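Local structure of glucoamylase (Thermoanaerobacterium thermosaccharolyticum, 1LF6) at residues G57-V62 and L133-K138; R363-L368 and Y411-S416; A399-L404 and K419-F424. The protein hydrolyses terminal alpha-1,4-linked glucose units from the non-reducing ends of glucan chains, probably releasing them as beta-D-glucose. All coordinates share one frame; numbering follows the deposited sequence.

Contact 1 lies in the beta-sandwich domain, about 39 and 43 Å from contacts 2 and 3 (centre to centre), which belong to the helical domain on the opposite side of the chain's centre. In contact 1 strands from two sheets meet face to face through branched side chains and a methionine. Contacts 2 and 3, with centres about 10 Å apart, share helix 414-428: its start packs on helix 358-375 and its next turns on helix 395-407, while Leu365 and Leu368 of contact 2 also touch Pro401 of contact 3. All three are buried at their centres; contacts 1 and 3 meet through apolar side chains, and contact 2 adds a partly exposed carboxylate at its margin.

Contact 1. Residues G57-V62 and L133-K138; sequences GAISEV and LIMKAK
Leu133 opens the contact, with its CD2 methyl wedged against two residues of strand 58-62. CD2 meets CD1 of Ile59 at 3.6 Å, the two side chains reaching out from their strands tip to tip, and lies 4.0 Å from CG2 of the same isoleucine. On the Val62 side CD2 of Leu133 touches CG2 of the valine at 3.9 Å, the two side chains lying at a slant to each other. Leu133 reaches both because its CG stands anti to its backbone N (chi1 177°), while Ile59 keeps its chain extended (chi2 169°) to carry CD1 forward. The two short segments run nearly antiparallel, at 160°, and their axes come no nearer than 10.2 Å: they belong to two different sheets, packed face to face as the layers of the beta-sandwich in the N-terminal domain. Ile134, next along, faces away from strand 58-62 and packs on Phe125 of strand 118-126. With Met135 the chain turns inward again, and its CB comes to 4.3 Å from Ile59 CD1, a looser touch than that of Leu133. Phe77 of strand 70-80 packs on Met135 and on Ala137, continuing the interlayer core alongside the pair.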
# COMPACT_ATOMS: atom_id res chain seq x y z
N GLY A 57 10.74 -13.95 0.49
CA GLY A 57 11.97 -14.14 1.24
C GLY A 57 13.10 -13.19 0.92
O GLY A 57 14.24 -13.41 1.36
N ALA A 58 12.82 -12.13 0.18
CA ALA A 58 13.88 -11.19 -0.15
C ALA A 58 13.40 -9.76 -0.29
O ALA A 58 12.21 -9.49 -0.50
CB ALA A 58 14.57 -11.63 -1.44
N ILE A 59 14.34 -8.84 -0.16
CA ILE A 59 14.05 -7.44 -0.31
C ILE A 59 13.52 -7.23 -1.73
O ILE A 59 14.13 -7.69 -2.69
CB ILE A 59 15.33 -6.60 -0.10
CG1 ILE A 59 15.70 -6.60 1.38
CG2 ILE A 59 15.15 -5.20 -0.66
CD1 ILE A 59 17.09 -6.04 1.67
N SER A 60 12.38 -6.57 -1.85
CA SER A 60 11.82 -6.29 -3.17
C SER A 60 12.06 -4.81 -3.45
O SER A 60 13.20 -4.34 -3.37
CB SER A 60 10.33 -6.65 -3.21
OG SER A 60 9.63 -6.19 -2.06
N GLU A 61 11.01 -4.06 -3.77
CA GLU A 61 11.19 -2.64 -4.06
C GLU A 61 11.75 -1.83 -2.88
O GLU A 61 11.40 -2.07 -1.72
CB GLU A 61 9.86 -1.99 -4.48
CG GLU A 61 9.33 -2.40 -5.84
CD GLU A 61 8.46 -3.64 -5.79
OE1 GLU A 61 8.14 -4.10 -4.68
OE2 GLU A 61 8.09 -4.16 -6.87
N VAL A 62 12.63 -0.89 -3.20
CA VAL A 62 13.23 -0.00 -2.21
C VAL A 62 13.04 1.40 -2.76
O VAL A 62 13.30 1.65 -3.94
CB VAL A 62 14.75 -0.28 -2.00
CG1 VAL A 62 15.28 0.61 -0.89
CG2 VAL A 62 14.97 -1.75 -1.65
N LEU A 133 19.98 1.09 3.47
CA LEU A 133 19.22 -0.10 3.83
C LEU A 133 20.23 -1.14 4.30
O LEU A 133 21.26 -1.34 3.65
CB LEU A 133 18.45 -0.64 2.62
CG LEU A 133 17.67 -1.93 2.87
CD1 LEU A 133 16.57 -1.68 3.89
CD2 LEU A 133 17.08 -2.43 1.55
N ILE A 134 19.92 -1.79 5.41
CA ILE A 134 20.83 -2.78 5.97
C ILE A 134 20.24 -4.18 6.00
O ILE A 134 19.06 -4.36 6.30
CB ILE A 134 21.21 -2.39 7.42
CG1 ILE A 134 21.80 -0.99 7.43
CG2 ILE A 134 22.18 -3.41 7.99
CD1 ILE A 134 21.85 -0.35 8.80
N MET A 135 21.06 -5.17 5.68
CA MET A 135 20.64 -6.56 5.71
C MET A 135 21.76 -7.43 6.24
O MET A 135 22.77 -7.63 5.57
CB MET A 135 20.25 -7.08 4.32
CG MET A 135 19.99 -8.59 4.32
SD MET A 135 19.69 -9.34 2.71
CE MET A 135 21.28 -9.05 1.90
N LYS A 136 21.58 -7.93 7.46
CA LYS A 136 22.57 -8.82 8.02
C LYS A 136 22.10 -10.20 7.59
O LYS A 136 20.91 -10.50 7.65
CB LYS A 136 22.59 -8.73 9.55
CG LYS A 136 23.66 -9.60 10.20
CD LYS A 136 23.88 -9.21 11.66
CE LYS A 136 25.10 -9.90 12.25
NZ LYS A 136 25.35 -9.46 13.66
N ALA A 137 23.03 -11.03 7.14
CA ALA A 137 22.67 -12.36 6.69
C ALA A 137 23.71 -13.37 7.13
O ALA A 137 24.88 -13.04 7.33
CB ALA A 137 22.53 -12.39 5.18
N LYS A 138 23.27 -14.62 7.29
CA LYS A 138 24.14 -15.71 7.68
C LYS A 138 23.71 -16.94 6.90
O LYS A 138 22.51 -17.21 6.76
CB LYS A 138 24.05 -15.99 9.18
CG LYS A 138 22.71 -16.54 9.65
CD LYS A 138 22.77 -17.00 11.10
CE LYS A 138 21.41 -17.53 11.57
NZ LYS A 138 21.42 -17.98 12.99

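Contact 2. Residues R363-L368 and Y411-S416; sequences RSLDYL and YDLYDS
Leu365 and Leu413 meet end on, branch against branch, and form the apolar centre of this contact. CD1 of Leu413 sits 3.6 Å from CD2 of Leu365 and equally close to its CG, so this methyl of Leu413 rests against the CG-CD2 bond of Leu365. Each leucine is aimed by a different first torsion: Leu365 has CG anti to the backbone N (chi1 -178°), whereas Leu413 has it anti to the carbonyl carbon (chi1 -61°). The other Leu413 methyl, CD2, is brushed by the carboxylate of Asp366, whose OD2 comes within 4.1 Å as the two side chains lie roughly perpendicular. The touch between them is one of packing alone; the polar partner of Asp366 is Arg410, whose NH2 forms a salt bridge with OD2.

Through its NE, Arg410 also pairs with OD2 of the neighbouring Asp412, and since Asp366 OD2 and Asp412 OD1 are 5.5 Å apart it probably offsets the repulsion between the two carboxylates at the margin of the contact. Leu413 itself is the N-cap residue of helix 414-428, entered through a 3-10 turn at 411-413 whose closing bond, Tyr414 N to Tyr411 O, is weak at 3.4 Å. On the other side, Leu365 and Asp366 are carried by a continuous helix, in which Tyr367 N bonds to Arg363 O at 3.0 Å. Leu365 also packs on Leu404 and Ser405 of helix 395-407. Helices 358-375 and 414-428 are both part of the (alpha/alpha) barrel, the toroid of six helical hairpins that forms the catalytic domain of family GH15 glucoamylases.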
# COMPACT_ATOMS: atom_id res chain seq x y z
N ARG A 363 -1.83 16.56 9.60
CA ARG A 363 -0.88 16.77 8.53
C ARG A 363 -1.51 16.32 7.21
O ARG A 363 -1.33 16.96 6.18
CB ARG A 363 0.40 15.98 8.79
CG ARG A 363 1.67 16.71 8.40
CD ARG A 363 2.88 15.93 8.85
NE ARG A 363 2.77 15.55 10.25
CZ ARG A 363 2.71 14.30 10.69
NH1 ARG A 363 2.77 13.28 9.84
NH2 ARG A 363 2.60 14.06 11.99
N SER A 364 -2.27 15.23 7.25
CA SER A 364 -2.91 14.75 6.04
C SER A 364 -3.99 15.74 5.62
O SER A 364 -4.20 15.97 4.42
CB SER A 364 -3.51 13.35 6.25
OG SER A 364 -4.73 13.39 6.95
N LEU A 365 -4.68 16.34 6.59
CA LEU A 365 -5.71 17.33 6.26
C LEU A 365 -5.06 18.56 5.64
O LEU A 365 -5.56 19.10 4.65
CB LEU A 365 -6.50 17.73 7.51
CG LEU A 365 -7.65 18.72 7.29
CD1 LEU A 365 -8.65 18.14 6.29
CD2 LEU A 365 -8.35 19.01 8.62
N ASP A 366 -3.96 19.00 6.23
CA ASP A 366 -3.25 20.16 5.71
C ASP A 366 -2.70 19.91 4.31
O ASP A 366 -2.54 20.84 3.52
CB ASP A 366 -2.12 20.56 6.67
CG ASP A 366 -2.63 21.32 7.87
OD1 ASP A 366 -2.15 21.08 8.99
OD2 ASP A 366 -3.53 22.18 7.68
N TYR A 367 -2.42 18.65 4.00
CA TYR A 367 -1.94 18.29 2.67
C TYR A 367 -3.08 18.57 1.70
O TYR A 367 -2.89 19.18 0.65
CB TYR A 367 -1.57 16.81 2.61
CG TYR A 367 -1.24 16.32 1.22
CD1 TYR A 367 0.01 16.56 0.65
CD2 TYR A 367 -2.20 15.65 0.45
CE1 TYR A 367 0.30 16.16 -0.66
CE2 TYR A 367 -1.92 15.24 -0.86
CZ TYR A 367 -0.67 15.50 -1.40
OH TYR A 367 -0.38 15.12 -2.70
N LEU A 368 -4.28 18.11 2.06
CA LEU A 368 -5.47 18.29 1.23
C LEU A 368 -5.82 19.77 1.06
O LEU A 368 -6.30 20.19 0.01
CB LEU A 368 -6.66 17.55 1.86
CG LEU A 368 -6.58 16.02 1.89
CD1 LEU A 368 -7.74 15.47 2.70
CD2 LEU A 368 -6.62 15.47 0.47
N TYR A 411 -11.63 24.44 12.24
CA TYR A 411 -12.49 25.49 11.70
C TYR A 411 -11.69 26.59 11.03
O TYR A 411 -12.25 27.48 10.38
CB TYR A 411 -13.36 26.08 12.82
CG TYR A 411 -14.02 25.03 13.68
CD1 TYR A 411 -14.63 23.92 13.11
CD2 TYR A 411 -14.04 25.15 15.07
CE1 TYR A 411 -15.25 22.95 13.89
CE2 TYR A 411 -14.66 24.19 15.87
CZ TYR A 411 -15.26 23.10 15.27
OH TYR A 411 -15.88 22.15 16.05
N ASP A 412 -10.38 26.53 11.19
CA ASP A 412 -9.48 27.52 10.60
C ASP A 412 -9.33 27.27 9.10
O ASP A 412 -8.82 28.12 8.38
CB ASP A 412 -8.12 27.43 11.28
CG ASP A 412 -7.51 26.05 11.17
OD1 ASP A 412 -6.53 25.89 10.41
OD2 ASP A 412 -8.02 25.12 11.82
N LEU A 413 -9.77 26.11 8.63
CA LEU A 413 -9.65 25.77 7.21
C LEU A 413 -10.92 26.07 6.41
O LEU A 413 -11.04 25.67 5.25
CB LEU A 413 -9.29 24.29 7.06
CG LEU A 413 -7.96 23.83 7.67
CD1 LEU A 413 -7.81 22.33 7.48
CD2 LEU A 413 -6.80 24.59 7.01
N TYR A 414 -11.86 26.77 7.03
CA TYR A 414 -13.12 27.10 6.37
C TYR A 414 -12.96 27.82 5.03
O TYR A 414 -13.54 27.41 4.03
CB TYR A 414 -14.01 27.94 7.29
CG TYR A 414 -15.33 28.31 6.67
CD1 TYR A 414 -16.29 27.33 6.39
CD2 TYR A 414 -15.61 29.63 6.31
CE1 TYR A 414 -17.49 27.66 5.77
CE2 TYR A 414 -16.81 29.97 5.70
CZ TYR A 414 -17.75 28.98 5.43
OH TYR A 414 -18.93 29.30 4.81
N ASP A 415 -12.18 28.90 5.02
CA ASP A 415 -11.97 29.68 3.80
C ASP A 415 -11.17 28.97 2.72
O ASP A 415 -11.50 29.05 1.54
CB ASP A 415 -11.27 31.01 4.11
CG ASP A 415 -12.14 31.97 4.88
OD1 ASP A 415 -13.26 32.28 4.42
OD2 ASP A 415 -11.71 32.44 5.96
N SER A 416 -10.10 28.28 3.11
CA SER A 416 -9.24 27.61 2.15
C SER A 416 -9.63 26.19 1.76
O SER A 416 -9.22 25.70 0.70
CB SER A 416 -7.80 27.61 2.66
OG SER A 416 -7.67 26.82 3.83

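Contact 3. Residues A399-L404 and K419-F424; sequences ADPIIL and KPLADF
Leu421 is the side chain that helix 419-424 sends across to Pro401 and Ile402. Its CB already touches the opposite helix, lying 3.9 Å from CD1 and 4.1 Å from CG1 of Ile402; the two side chains lie alongside each other, pointing opposite ways. From CB the chain runs on to CG, which is anti to the carbonyl carbon (chi1 -70°), an orientation that places the branch where CD1 can reach the proline ring. CD1, at the tip, presses on Pro401 CG, the leucine lying crosswise to the proline: the two atoms are only 3.3 Å apart, tighter than normal van der Waals contact, and Pro401 CB follows at 4.0 Å from the same methyl. Ile402 in turn extends CD1 past Leu421 to Ala422, lying 3.9 Å from its backbone N, with its CB farther off at 4.3 Å. The two segments cross at -138° with their axes 9.4 Å apart, close enough for these side chains to meet directly. Around them, Leu368 of helix 358-375 packs on Pro401, and Ile378, in a loop, touches Leu421. Cys457 of helix 445-464 packs on Ile402 and Ala458 on both Ile402 and Ala422, so helices 358-375 and 445-464 both pack on this pair.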
# COMPACT_ATOMS: atom_id res chain seq x y z
N ALA A 399 -16.10 15.67 -0.53
CA ALA A 399 -16.74 15.70 0.79
C ALA A 399 -15.89 15.26 1.97
O ALA A 399 -15.93 15.88 3.04
CB ALA A 399 -18.02 14.87 0.74
N ASP A 400 -15.13 14.18 1.80
CA ASP A 400 -14.32 13.65 2.88
C ASP A 400 -13.40 14.63 3.59
O ASP A 400 -13.32 14.64 4.81
CB ASP A 400 -13.52 12.43 2.40
CG ASP A 400 -14.42 11.23 2.11
OD1 ASP A 400 -15.55 11.21 2.66
OD2 ASP A 400 -14.01 10.32 1.37
N PRO A 401 -12.69 15.48 2.83
CA PRO A 401 -11.83 16.43 3.54
C PRO A 401 -12.62 17.38 4.44
O PRO A 401 -12.11 17.84 5.46
CB PRO A 401 -11.08 17.14 2.40
CG PRO A 401 -11.94 16.88 1.18
CD PRO A 401 -12.43 15.49 1.39
N ILE A 402 -13.87 17.66 4.07
CA ILE A 402 -14.71 18.53 4.88
C ILE A 402 -15.09 17.80 6.16
O ILE A 402 -15.04 18.38 7.25
CB ILE A 402 -16.04 18.91 4.17
CG1 ILE A 402 -15.77 19.65 2.86
CG2 ILE A 402 -16.87 19.78 5.11
CD1 ILE A 402 -17.03 19.94 2.05
N ILE A 403 -15.46 16.54 6.03
CA ILE A 403 -15.84 15.73 7.17
C ILE A 403 -14.67 15.61 8.14
O ILE A 403 -14.86 15.66 9.36
CB ILE A 403 -16.31 14.32 6.72
CG1 ILE A 403 -17.50 14.46 5.76
CG2 ILE A 403 -16.71 13.47 7.93
CD1 ILE A 403 -17.96 13.15 5.15
N LEU A 404 -13.46 15.46 7.60
CA LEU A 404 -12.26 15.35 8.42
C LEU A 404 -11.99 16.68 9.13
O LEU A 404 -11.59 16.70 10.29
CB LEU A 404 -11.06 14.96 7.55
CG LEU A 404 -9.72 14.72 8.26
CD1 LEU A 404 -9.87 13.64 9.31
CD2 LEU A 404 -8.66 14.32 7.23
N LYS A 419 -15.26 25.88 2.46
CA LYS A 419 -16.11 26.65 1.55
C LYS A 419 -15.89 26.32 0.07
O LYS A 419 -16.85 26.08 -0.65
CB LYS A 419 -15.93 28.15 1.81
CG LYS A 419 -16.77 29.04 0.91
CD LYS A 419 -17.04 30.39 1.57
CE LYS A 419 -17.50 31.43 0.57
NZ LYS A 419 -18.61 30.94 -0.29
N PRO A 420 -14.63 26.31 -0.40
CA PRO A 420 -14.47 25.99 -1.82
C PRO A 420 -14.99 24.60 -2.21
O PRO A 420 -15.59 24.43 -3.28
CB PRO A 420 -12.96 26.15 -2.05
CG PRO A 420 -12.37 25.99 -0.67
CD PRO A 420 -13.35 26.69 0.22
N LEU A 421 -14.77 23.60 -1.36
CA LEU A 421 -15.24 22.25 -1.66
C LEU A 421 -16.75 22.15 -1.55
O LEU A 421 -17.39 21.50 -2.38
CB LEU A 421 -14.57 21.23 -0.73
CG LEU A 421 -13.08 20.98 -0.97
CD1 LEU A 421 -12.57 19.96 0.03
CD2 LEU A 421 -12.86 20.49 -2.41
N ALA A 422 -17.32 22.79 -0.54
CA ALA A 422 -18.77 22.77 -0.36
C ALA A 422 -19.45 23.43 -1.55
O ALA A 422 -20.44 22.92 -2.07
CB ALA A 422 -19.15 23.48 0.94
N ASP A 423 -18.91 24.57 -1.98
CA ASP A 423 -19.47 25.30 -3.11
C ASP A 423 -19.32 24.49 -4.40
O ASP A 423 -20.18 24.53 -5.27
CB ASP A 423 -18.78 26.66 -3.29
CG ASP A 423 -19.09 27.62 -2.15
OD1 ASP A 423 -20.16 27.49 -1.52
OD2 ASP A 423 -18.26 28.52 -1.90
N PHE A 424 -18.21 23.76 -4.51
CA PHE A 424 -17.98 22.94 -5.69
C PHE A 424 -19.00 21.80 -5.75
O PHE A 424 -19.57 21.51 -6.81
CB PHE A 424 -16.55 22.39 -5.68
CG PHE A 424 -16.21 21.57 -6.89
CD1 PHE A 424 -15.78 20.25 -6.75
CD2 PHE A 424 -16.32 22.11 -8.16
CE1 PHE A 424 -15.47 19.48 -7.87
CE2 PHE A 424 -16.01 21.35 -9.29
CZ PHE A 424 -15.58 20.03 -9.14